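Local coordinates for McyG protein (Microcystis aeruginosa PCC 7806, PDB 4R0M) that probably selects and activates a phenylalanine-like starter as its adenylate for loading onto a carrier protein in microcystin synthesis, at residues K331-M336 / I343-G348; N358-L363 / F431-E436; V375-N380 / I387-I392. One frame throughout, in Å; residues are numbered along the deposited sequence.

Interactions 1 and 2 are buried and both touch the phenylalanyl-adenylate, whereas interaction 3 is only partly buried, the side chain of Arg389 about 12 Å from the ligand. Interaction 1 closes a hairpin in the large mixed sheet through main-chain bonds, interrupted by a bulge. Interaction 2 brings a loop against strand 429-435 of the antiparallel sheet, with CH-pi and apolar contacts doing the work. Interaction 3 lies in that same antiparallel sheet, where polar side chains grip a turn. The three meet at their margins: Thr344 OG1 is probably hydrogen-bonded to Leu363 O, Phe334 packs on Leu390, and Ile432 CD1 lies 3.7 Å from Leu390 CD2.

Interaction 1. Residues K331-M336 / I343-G348. With FA5 (adenosine-5'-[phenylalaninyl-phosphate]), chain C.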
loop_
_atom_site.group_PDB
_atom_site.type_symbol
_atom_site.label_atom_id
_atom_site.label_comp_id
_atom_site.label_asym_id
_atom_site.label_seq_id
_atom_site.Cartn_x
_atom_site.Cartn_y
_atom_site.Cartn_z
ATOM N N LYS A 331 6.215 14.360 3.187
ATOM C CA LYS A 331 7.183 13.397 3.701
ATOM C C LYS A 331 7.248 12.130 2.834
ATOM O O LYS A 331 6.510 11.172 3.074
ATOM C CB LYS A 331 6.868 13.029 5.162
ATOM C CG LYS A 331 6.680 14.201 6.123
ATOM C CD LYS A 331 7.974 14.967 6.361
ATOM C CE LYS A 331 7.922 15.802 7.631
ATOM N NZ LYS A 331 6.951 16.926 7.538
ATOM N N PRO A 332 8.122 12.125 1.809
ATOM C CA PRO A 332 8.410 10.870 1.118
ATOM C C PRO A 332 9.016 9.859 2.087
ATOM O O PRO A 332 9.855 10.221 2.910
ATOM C CB PRO A 332 9.428 11.272 0.042
ATOM C CG PRO A 332 9.895 12.639 0.414
ATOM C CD PRO A 332 8.762 13.274 1.148
ATOM N N ALA A 333 8.580 8.607 2.003
ATOM C CA ALA A 333 9.003 7.593 2.962
ATOM C C ALA A 333 9.150 6.227 2.311
ATOM O O ALA A 333 8.557 5.962 1.267
ATOM C CB ALA A 333 8.010 7.519 4.111
ATOM N N PHE A 334 9.946 5.363 2.931
ATOM C CA PHE A 334 10.004 3.968 2.520
ATOM C C PHE A 334 9.405 3.059 3.584
ATOM O O PHE A 334 9.621 3.253 4.783
ATOM C CB PHE A 334 11.436 3.533 2.195
ATOM C CG PHE A 334 11.551 2.086 1.802
ATOM C CD1 PHE A 334 11.219 1.669 0.517
ATOM C CD2 PHE A 334 11.978 1.135 2.723
ATOM C CE1 PHE A 334 11.318 0.332 0.157
ATOM C CE2 PHE A 334 12.074 -0.203 2.372
ATOM C CZ PHE A 334 11.746 -0.604 1.086
ATOM N N GLY A 335 8.651 2.067 3.127
ATOM C CA GLY A 335 8.096 1.044 3.995
ATOM C C GLY A 335 7.624 -0.151 3.192
ATOM O O GLY A 335 7.590 -0.112 1.960
HETATM N N MSE A 336 7.273 -1.220 3.899
HETATM C CA MSE A 336 6.757 -2.436 3.272
HETATM C C MSE A 336 5.975 -3.207 4.293
HETATM O O MSE A 336 6.016 -2.891 5.486
HETATM C CB MSE A 336 7.886 -3.284 2.676
HETATM C CG MSE A 336 8.956 -3.716 3.673
HETATM SE SE MSE A 336 10.639 -4.089 2.715
HETATM C CE MSE A 336 9.988 -5.448 1.442
ATOM N N ILE A 343 9.413 2.665 7.513
ATOM C CA ILE A 343 10.655 2.362 8.235
ATOM C C ILE A 343 11.680 3.503 8.135
ATOM O O ILE A 343 12.512 3.671 9.031
ATOM C CB ILE A 343 11.273 1.007 7.803
ATOM C CG1 ILE A 343 12.374 0.576 8.783
ATOM C CG2 ILE A 343 11.779 1.060 6.365
ATOM C CD1 ILE A 343 12.810 -0.866 8.653
ATOM N N THR A 344 11.624 4.271 7.045
ATOM C CA THR A 344 12.392 5.511 6.932
ATOM C C THR A 344 11.439 6.670 6.649
ATOM O O THR A 344 10.412 6.487 5.997
ATOM C CB THR A 344 13.486 5.464 5.833
ATOM O OG1 THR A 344 12.880 5.485 4.534
ATOM C CG2 THR A 344 14.377 4.231 5.970
ATOM N N TRP A 345 11.779 7.855 7.151
ATOM C CA TRP A 345 10.947 9.041 6.964
ATOM C C TRP A 345 11.792 10.218 6.580
ATOM O O TRP A 345 12.833 10.467 7.190
ATOM C CB TRP A 345 10.167 9.367 8.236
ATOM C CG TRP A 345 9.329 8.223 8.761
ATOM C CD1 TRP A 345 9.672 7.303 9.747
ATOM C CD2 TRP A 345 7.972 7.841 8.342
ATOM N NE1 TRP A 345 8.654 6.411 9.960
ATOM C CE2 TRP A 345 7.608 6.673 9.151
ATOM C CE3 TRP A 345 7.057 8.330 7.417
ATOM C CZ2 TRP A 345 6.378 6.043 9.021
ATOM C CZ3 TRP A 345 5.822 7.685 7.293
ATOM C CH2 TRP A 345 5.494 6.568 8.075
ATOM N N SER A 346 11.352 10.950 5.560
ATOM C CA SER A 346 12.018 12.178 5.150
ATOM C C SER A 346 11.798 13.261 6.200
ATOM O O SER A 346 10.776 13.267 6.891
ATOM C CB SER A 346 11.486 12.647 3.794
ATOM O OG SER A 346 12.091 13.861 3.384
ATOM N N ALA A 347 12.764 14.168 6.317
ATOM C CA ALA A 347 12.633 15.332 7.190
ATOM C C ALA A 347 11.696 16.372 6.577
ATOM O O ALA A 347 11.230 17.282 7.264
ATOM C CB ALA A 347 14.000 15.940 7.473
ATOM N N GLY A 348 11.417 16.220 5.284
ATOM C CA GLY A 348 10.561 17.145 4.550
ATOM C C GLY A 348 11.257 17.674 3.314
ATOM O O GLY A 348 12.487 17.733 3.264
HETATM C C FA5 C . 3.628 -1.118 0.636
HETATM O O FA5 C . 3.319 -0.742 -0.488
HETATM C CA FA5 C . 4.225 -0.146 1.620
HETATM N N FA5 C . 5.302 0.492 0.901
HETATM C CB FA5 C . 3.221 0.928 2.066
HETATM C CG FA5 C . 3.706 2.080 2.955
HETATM C CD1 FA5 C . 5.047 2.426 3.124
HETATM C CD2 FA5 C . 2.748 2.847 3.632
HETATM C CE1 FA5 C . 5.417 3.496 3.949
HETATM C CE2 FA5 C . 3.105 3.922 4.453
HETATM C CZ FA5 C . 4.449 4.248 4.615
HETATM P P FA5 C . 3.825 -3.752 -0.013
HETATM O OP1 FA5 C . 2.641 -4.068 -0.888
HETATM O OP2 FA5 C . 4.419 -4.853 0.830
HETATM O OP3 FA5 C . 3.428 -2.526 0.976
HETATM O "O5'" FA5 C . 4.972 -3.182 -0.992
HETATM C "C5'" FA5 C . 6.275 -2.834 -0.532
HETATM C "C4'" FA5 C . 7.104 -2.410 -1.734
HETATM O "O4'" FA5 C . 6.613 -1.202 -2.329
HETATM C "C3'" FA5 C . 8.544 -2.102 -1.380
HETATM O "O3'" FA5 C . 9.339 -3.283 -1.288
HETATM C "C2'" FA5 C . 8.968 -1.220 -2.532
HETATM O "O2'" FA5 C . 9.345 -2.017 -3.661
HETATM C "C1'" FA5 C . 7.705 -0.461 -2.881
HETATM N N9 FA5 C . 7.780 0.892 -2.272
HETATM C C8 FA5 C . 7.147 1.286 -1.152
HETATM N N7 FA5 C . 7.414 2.582 -0.856
HETATM C C5 FA5 C . 8.249 3.044 -1.803
HETATM C C6 FA5 C . 8.930 4.329 -2.100
HETATM N N6 FA5 C . 8.768 5.409 -1.302
HETATM N N1 FA5 C . 9.723 4.390 -3.197
HETATM C C2 FA5 C . 9.901 3.323 -4.003
HETATM N N3 FA5 C . 9.311 2.130 -3.798
HETATM C C4 FA5 C . 8.491 1.926 -2.734
#
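Strand 330-336 lines the adenylate pocket and pairs with strand 341-345 in an antiparallel hairpin, held irregularly at Phe334. Phe334 O accepts two N-H groups at once, from Ile343 N at 2.8 Å, in the carbonyl plane, and from Thr344 N at 3.2 Å with a nearly straight N-H...O angle of 173°. Ile343 and Thr344 thus stand opposite Phe334 alone, a classic beta bulge. The returning bond from Phe334 N to Thr344 O is more bent, its donor standing above the carbonyl plane. Ser346 N extends the ladder to Pro332 O, while Ser346 OG accepts from Gly348 N in an ST turn. The Phe334 ring lies alongside Ile343, its chi1 of 178° carrying CG away from the backbone N, and Ile343 CG2 meets the ring edge 3.6 Å from CD2. Ala333 CB faces the other way, 3.5 Å from Trp345 CE3, and the indole also meets Phe232 and Phe300. The strand's carbonyls read the ligand: Gly335 O takes the amino N of the adenylate at 2.6 Å, and Ala333 O takes adenine N6 in a weak bond. Such main-chain recognition of amino group and adenine is characteristic of amino-acid-activating adenylation domains of the ANL superfamily.

Interaction 2. Residues N358-L363 / F431-E436; sequences NSFVSL and FITGRE. With FA5 (adenosine-5'-[phenylalaninyl-phosphate]), chain C.
Thr433 CG2 sits over the centre of one face of the Phe360 ring, 3.5 Å from its centroid and only 9° off the ring normal, a close CH-pi contact. The Phe431 ring has Ser362 CA over one face, offset toward the rim at 3.9 Å from the centroid, and Phe360 O at its edge, in plane, 3.8 Å from CD2. Tyr424 stacks on Phe431, and Phe448 meets Phe360 edge-to-face. With OG1 at chi1 51°, Thr433 CG2 falls anti to the carbonyl carbon and meets the ring. Were Phe360 replaced by an alanine, the Thr433 methyl would probably lose its aromatic cover and a gap would open beside Phe448. Farther along, Leu363 and Ile432 cross at about a right angle, with Leu363 CD1 3.5 Å from Ile432 CG1. These two branched chains also reach the nucleotide base: Leu363 CD1 is 3.5 Å from FA5 N6, and Ile432 CG2 is 3.6 Å from FA5 C2. Ser362 OG turns its polar end to Glu429. Contact between 358-363 and 431-436 is therefore made by CH-pi and apolar packing, its Leu363-Ile432 end forming part of the adenine pocket of this ANL-type adenylation domain.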
loop_
_atom_site.group_PDB
_atom_site.type_symbol
_atom_site.label_atom_id
_atom_site.label_comp_id
_atom_site.label_asym_id
_atom_site.label_seq_id
_atom_site.Cartn_x
_atom_site.Cartn_y
_atom_site.Cartn_z
ATOM N N ASN A 358 18.808 14.867 -8.936
ATOM C CA ASN A 358 18.945 13.444 -8.797
ATOM C C ASN A 358 18.617 12.738 -10.117
ATOM O O ASN A 358 19.399 12.813 -11.047
ATOM C CB ASN A 358 18.329 12.900 -7.526
ATOM C CG ASN A 358 19.166 13.238 -6.297
ATOM O OD1 ASN A 358 20.075 12.501 -5.926
ATOM N ND2 ASN A 358 18.872 14.367 -5.671
ATOM N N SER A 359 17.630 11.879 -10.163
ATOM C CA SER A 359 16.234 12.099 -10.277
ATOM C C SER A 359 15.586 11.298 -9.192
ATOM O O SER A 359 14.539 10.720 -9.391
ATOM C CB SER A 359 15.754 11.595 -11.641
ATOM O OG SER A 359 16.310 12.335 -12.718
ATOM N N PHE A 360 16.253 11.210 -8.059
ATOM C CA PHE A 360 15.777 10.406 -6.967
ATOM C C PHE A 360 15.463 11.247 -5.757
ATOM O O PHE A 360 16.208 12.117 -5.391
ATOM C CB PHE A 360 16.771 9.303 -6.668
ATOM C CG PHE A 360 17.090 8.463 -7.863
ATOM C CD1 PHE A 360 16.106 7.755 -8.494
ATOM C CD2 PHE A 360 18.352 8.410 -8.370
ATOM C CE1 PHE A 360 16.374 6.990 -9.594
ATOM C CE2 PHE A 360 18.624 7.666 -9.478
ATOM C CZ PHE A 360 17.634 6.949 -10.089
ATOM N N VAL A 361 14.300 11.010 -5.191
ATOM C CA VAL A 361 13.856 11.644 -3.990
ATOM C C VAL A 361 14.401 10.959 -2.765
ATOM O O VAL A 361 14.517 9.767 -2.740
ATOM C CB VAL A 361 12.361 11.599 -3.939
ATOM C CG1 VAL A 361 11.860 12.287 -2.711
ATOM C CG2 VAL A 361 11.810 12.266 -5.163
ATOM N N SER A 362 14.771 11.724 -1.755
ATOM C CA SER A 362 15.189 11.138 -0.503
ATOM C C SER A 362 14.008 10.612 0.258
ATOM O O SER A 362 13.021 11.286 0.402
ATOM C CB SER A 362 15.904 12.163 0.350
ATOM O OG SER A 362 16.260 11.651 1.600
ATOM N N LEU A 363 14.151 9.404 0.763
ATOM C CA LEU A 363 13.135 8.772 1.601
ATOM C C LEU A 363 13.547 8.795 3.077
ATOM O O LEU A 363 12.950 8.120 3.920
ATOM C CB LEU A 363 12.836 7.349 1.111
ATOM C CG LEU A 363 12.474 7.166 -0.372
ATOM C CD1 LEU A 363 12.160 5.711 -0.663
ATOM C CD2 LEU A 363 11.312 8.049 -0.807
ATOM N N PHE A 431 17.697 6.417 -0.675
ATOM C CA PHE A 431 17.216 6.759 -2.009
ATOM C C PHE A 431 16.928 5.460 -2.762
ATOM O O PHE A 431 17.855 4.731 -3.123
ATOM C CB PHE A 431 18.268 7.570 -2.777
ATOM C CG PHE A 431 18.545 8.939 -2.206
ATOM C CD1 PHE A 431 19.324 9.095 -1.061
ATOM C CD2 PHE A 431 18.058 10.079 -2.840
ATOM C CE1 PHE A 431 19.586 10.355 -0.544
ATOM C CE2 PHE A 431 18.322 11.342 -2.331
ATOM C CZ PHE A 431 19.087 11.480 -1.182
ATOM N N ILE A 432 15.649 5.161 -2.984
ATOM C CA ILE A 432 15.265 3.999 -3.791
ATOM C C ILE A 432 15.347 4.365 -5.275
ATOM O O ILE A 432 14.857 5.418 -5.688
ATOM C CB ILE A 432 13.857 3.459 -3.415
ATOM C CG1 ILE A 432 13.839 2.910 -1.978
ATOM C CG2 ILE A 432 13.382 2.394 -4.400
ATOM C CD1 ILE A 432 14.763 1.738 -1.711
ATOM N N THR A 433 15.981 3.498 -6.061
ATOM C CA THR A 433 16.190 3.749 -7.490
ATOM C C THR A 433 15.363 2.818 -8.377
ATOM O O THR A 433 14.935 3.203 -9.468
ATOM C CB THR A 433 17.680 3.654 -7.874
ATOM O OG1 THR A 433 18.228 2.422 -7.387
ATOM C CG2 THR A 433 18.457 4.814 -7.273
ATOM N N GLY A 434 15.145 1.594 -7.904
ATOM C CA GLY A 434 14.320 0.627 -8.617
ATOM C C GLY A 434 14.081 -0.641 -7.823
ATOM O O GLY A 434 14.401 -0.716 -6.633
ATOM N N ARG A 435 13.502 -1.635 -8.491
ATOM C CA ARG A 435 13.279 -2.950 -7.902
ATOM C C ARG A 435 14.002 -4.023 -8.717
ATOM O O ARG A 435 14.096 -3.922 -9.944
ATOM C CB ARG A 435 11.777 -3.250 -7.803
ATOM C CG ARG A 435 11.453 -4.626 -7.246
ATOM C CD ARG A 435 10.134 -4.663 -6.499
ATOM N NE ARG A 435 9.964 -5.955 -5.840
ATOM C CZ ARG A 435 10.387 -6.245 -4.611
ATOM N NH1 ARG A 435 11.000 -5.331 -3.869
ATOM N NH2 ARG A 435 10.185 -7.458 -4.119
ATOM N N GLU A 436 14.512 -5.039 -8.020
ATOM C CA GLU A 436 15.223 -6.156 -8.643
ATOM C C GLU A 436 14.412 -6.829 -9.748
ATOM O O GLU A 436 13.190 -6.969 -9.639
ATOM C CB GLU A 436 15.621 -7.196 -7.592
ATOM C CG GLU A 436 16.904 -6.875 -6.845
ATOM C CD GLU A 436 17.429 -8.061 -6.058
ATOM O OE1 GLU A 436 16.782 -8.459 -5.064
ATOM O OE2 GLU A 436 18.494 -8.596 -6.432
HETATM C C FA5 C . 3.628 -1.118 0.636
HETATM O O FA5 C . 3.319 -0.742 -0.488
HETATM C CA FA5 C . 4.225 -0.146 1.620
HETATM N N FA5 C . 5.302 0.492 0.901
HETATM C CB FA5 C . 3.221 0.928 2.066
HETATM C CG FA5 C . 3.706 2.080 2.955
HETATM C CD1 FA5 C . 5.047 2.426 3.124
HETATM C CD2 FA5 C . 2.748 2.847 3.632
HETATM C CE1 FA5 C . 5.417 3.496 3.949
HETATM C CE2 FA5 C . 3.105 3.922 4.453
HETATM C CZ FA5 C . 4.449 4.248 4.615
HETATM P P FA5 C . 3.825 -3.752 -0.013
HETATM O OP1 FA5 C . 2.641 -4.068 -0.888
HETATM O OP2 FA5 C . 4.419 -4.853 0.830
HETATM O OP3 FA5 C . 3.428 -2.526 0.976
HETATM O "O5'" FA5 C . 4.972 -3.182 -0.992
HETATM C "C5'" FA5 C . 6.275 -2.834 -0.532
HETATM C "C4'" FA5 C . 7.104 -2.410 -1.734
HETATM O "O4'" FA5 C . 6.613 -1.202 -2.329
HETATM C "C3'" FA5 C . 8.544 -2.102 -1.380
HETATM O "O3'" FA5 C . 9.339 -3.283 -1.288
HETATM C "C2'" FA5 C . 8.968 -1.220 -2.532
HETATM O "O2'" FA5 C . 9.345 -2.017 -3.661
HETATM C "C1'" FA5 C . 7.705 -0.461 -2.881
HETATM N N9 FA5 C . 7.780 0.892 -2.272
HETATM C C8 FA5 C . 7.147 1.286 -1.152
HETATM N N7 FA5 C . 7.414 2.582 -0.856
HETATM C C5 FA5 C . 8.249 3.044 -1.803
HETATM C C6 FA5 C . 8.930 4.329 -2.100
HETATM N N6 FA5 C . 8.768 5.409 -1.302
HETATM N N1 FA5 C . 9.723 4.390 -3.197
HETATM C C2 FA5 C . 9.901 3.323 -4.003
HETATM N N3 FA5 C . 9.311 2.130 -3.798
HETATM C C4 FA5 C . 8.491 1.926 -2.734
#

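Interaction 3. Residues V375-N380 / I387-I392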
loop_
_atom_site.group_PDB
_atom_site.type_symbol
_atom_site.label_atom_id
_atom_site.label_comp_id
_atom_site.label_asym_id
_atom_site.label_seq_id
_atom_site.Cartn_x
_atom_site.Cartn_y
_atom_site.Cartn_z
ATOM N N VAL A 375 24.065 -3.186 -0.110
ATOM C CA VAL A 375 25.128 -4.164 -0.364
ATOM C C VAL A 375 25.235 -4.573 -1.835
ATOM O O VAL A 375 24.316 -4.339 -2.627
ATOM C CB VAL A 375 24.964 -5.439 0.503
ATOM C CG1 VAL A 375 25.142 -5.115 1.978
ATOM C CG2 VAL A 375 23.621 -6.110 0.247
ATOM N N ASP A 376 26.368 -5.179 -2.184
ATOM C CA ASP A 376 26.566 -5.773 -3.506
ATOM C C ASP A 376 26.050 -7.215 -3.527
ATOM O O ASP A 376 25.424 -7.668 -2.565
ATOM C CB ASP A 376 28.047 -5.711 -3.917
ATOM C CG ASP A 376 28.983 -6.364 -2.897
ATOM O OD1 ASP A 376 28.526 -7.179 -2.066
ATOM O OD2 ASP A 376 30.194 -6.060 -2.935
ATOM N N GLN A 377 26.330 -7.928 -4.617
ATOM C CA GLN A 377 25.917 -9.326 -4.786
ATOM C C GLN A 377 26.555 -10.259 -3.752
ATOM O O GLN A 377 26.028 -11.336 -3.469
ATOM C CB GLN A 377 26.253 -9.814 -6.200
ATOM C CG GLN A 377 25.602 -9.019 -7.328
ATOM C CD GLN A 377 24.202 -9.498 -7.672
ATOM O OE1 GLN A 377 23.330 -9.604 -6.807
ATOM N NE2 GLN A 377 23.978 -9.783 -8.951
ATOM N N GLU A 378 27.684 -9.826 -3.191
ATOM C CA GLU A 378 28.472 -10.619 -2.245
ATOM C C GLU A 378 28.040 -10.421 -0.787
ATOM O O GLU A 378 28.620 -11.027 0.121
ATOM C CB GLU A 378 29.959 -10.266 -2.385
ATOM C CG GLU A 378 30.592 -10.642 -3.719
ATOM C CD GLU A 378 31.094 -12.075 -3.755
ATOM O OE1 GLU A 378 31.632 -12.555 -2.731
ATOM O OE2 GLU A 378 30.965 -12.721 -4.817
ATOM N N ASN A 379 27.023 -9.583 -0.575
ATOM C CA ASN A 379 26.582 -9.164 0.767
ATOM C C ASN A 379 27.617 -8.318 1.514
ATOM O O ASN A 379 27.710 -8.370 2.745
ATOM C CB ASN A 379 26.126 -10.359 1.621
ATOM C CG ASN A 379 24.673 -10.732 1.388
ATOM O OD1 ASN A 379 23.975 -10.118 0.578
ATOM N ND2 ASN A 379 24.209 -11.747 2.105
ATOM N N ASN A 380 28.389 -7.544 0.757
ATOM C CA ASN A 380 29.337 -6.591 1.325
ATOM C C ASN A 380 28.826 -5.163 1.154
ATOM O O ASN A 380 28.442 -4.776 0.046
ATOM C CB ASN A 380 30.718 -6.741 0.678
ATOM C CG ASN A 380 31.440 -8.002 1.120
ATOM O OD1 ASN A 380 31.577 -8.271 2.315
ATOM N ND2 ASN A 380 31.918 -8.777 0.152
ATOM N N ILE A 387 24.551 2.332 -6.430
ATOM C CA ILE A 387 23.385 1.443 -6.368
ATOM C C ILE A 387 23.724 0.037 -5.868
ATOM O O ILE A 387 24.753 -0.534 -6.232
ATOM C CB ILE A 387 22.677 1.323 -7.747
ATOM C CG1 ILE A 387 22.735 2.641 -8.543
ATOM C CG2 ILE A 387 21.246 0.815 -7.590
ATOM C CD1 ILE A 387 21.891 3.779 -8.003
ATOM N N GLY A 388 22.842 -0.506 -5.031
ATOM C CA GLY A 388 22.946 -1.879 -4.542
ATOM C C GLY A 388 21.635 -2.368 -3.949
ATOM O O GLY A 388 20.619 -1.666 -4.005
ATOM N N ARG A 389 21.660 -3.569 -3.375
ATOM C CA ARG A 389 20.461 -4.183 -2.798
ATOM C C ARG A 389 20.216 -3.668 -1.379
ATOM O O ARG A 389 21.129 -3.659 -0.546
ATOM C CB ARG A 389 20.563 -5.715 -2.791
ATOM C CG ARG A 389 21.239 -6.322 -4.014
ATOM C CD ARG A 389 20.830 -7.771 -4.268
ATOM N NE ARG A 389 20.843 -8.616 -3.070
ATOM C CZ ARG A 389 21.929 -9.186 -2.552
ATOM N NH1 ARG A 389 23.117 -9.002 -3.107
ATOM N NH2 ARG A 389 21.828 -9.936 -1.464
ATOM N N LEU A 390 18.982 -3.242 -1.114
ATOM C CA LEU A 390 18.601 -2.733 0.201
ATOM C C LEU A 390 18.308 -3.864 1.177
ATOM O O LEU A 390 17.498 -4.749 0.893
ATOM C CB LEU A 390 17.393 -1.793 0.096
ATOM C CG LEU A 390 16.776 -1.243 1.393
ATOM C CD1 LEU A 390 17.716 -0.296 2.125
ATOM C CD2 LEU A 390 15.454 -0.554 1.099
ATOM N N GLN A 391 18.975 -3.822 2.326
ATOM C CA GLN A 391 18.740 -4.787 3.398
ATOM C C GLN A 391 18.415 -4.069 4.705
ATOM O O GLN A 391 19.027 -3.051 5.038
ATOM C CB GLN A 391 19.939 -5.724 3.567
ATOM C CG GLN A 391 20.115 -6.704 2.415
ATOM C CD GLN A 391 21.340 -7.590 2.554
ATOM O OE1 GLN A 391 22.315 -7.234 3.219
ATOM N NE2 GLN A 391 21.299 -8.753 1.913
ATOM N N ILE A 392 17.437 -4.604 5.432
ATOM C CA ILE A 392 16.903 -3.947 6.627
ATOM C C ILE A 392 16.876 -4.876 7.843
ATOM O O ILE A 392 16.792 -6.097 7.698
ATOM C CB ILE A 392 15.486 -3.363 6.373
ATOM C CG1 ILE A 392 14.475 -4.472 6.038
ATOM C CG2 ILE A 392 15.524 -2.314 5.270
ATOM C CD1 ILE A 392 13.028 -4.018 6.029
#
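Arg389 reaches across to the turn 376-379 from a backbone already paired with Val375: Val375 N gives to Arg389 O at 3.0 Å, and Arg389 N to Val375 O at 2.9 Å, the antiparallel hydrogen-bonded pair. From there CB and CG pass Val375 O loosely, CG at 3.9 Å, and CD comes 4.0 Å from Gln377 OE1. A bend at chi3 (-46°) brings an edge of the guanidinium to the turn. NH1 ends near Gln377 CA, close to Asp376 O but at an angle too poor for a hydrogen bond. NH2 does bond, to Asn379 OD1 at 3.0 Å, in the carbonyl plane, though that oxygen is tilted 27° from the guanidinium plane. The same oxygen accepts Gln391 NE2 at 3.3 Å from above the carbonyl plane, so two strand side chains converge on Asn379 OD1; Gln391 NE2 also bonds Thr418. Gln391 OE1 bonds to Arg373 and lies 3.4 Å from Val375 CG2. Asp376 OD1 accepts Asn380 N, just past the turn, at 2.8 Å on its syn side, and Asn379, the turn's last residue, has positive phi (66°). The arrangement is that of a type I beta turn opening the connection between antiparallel strands 370-375 and 388-394.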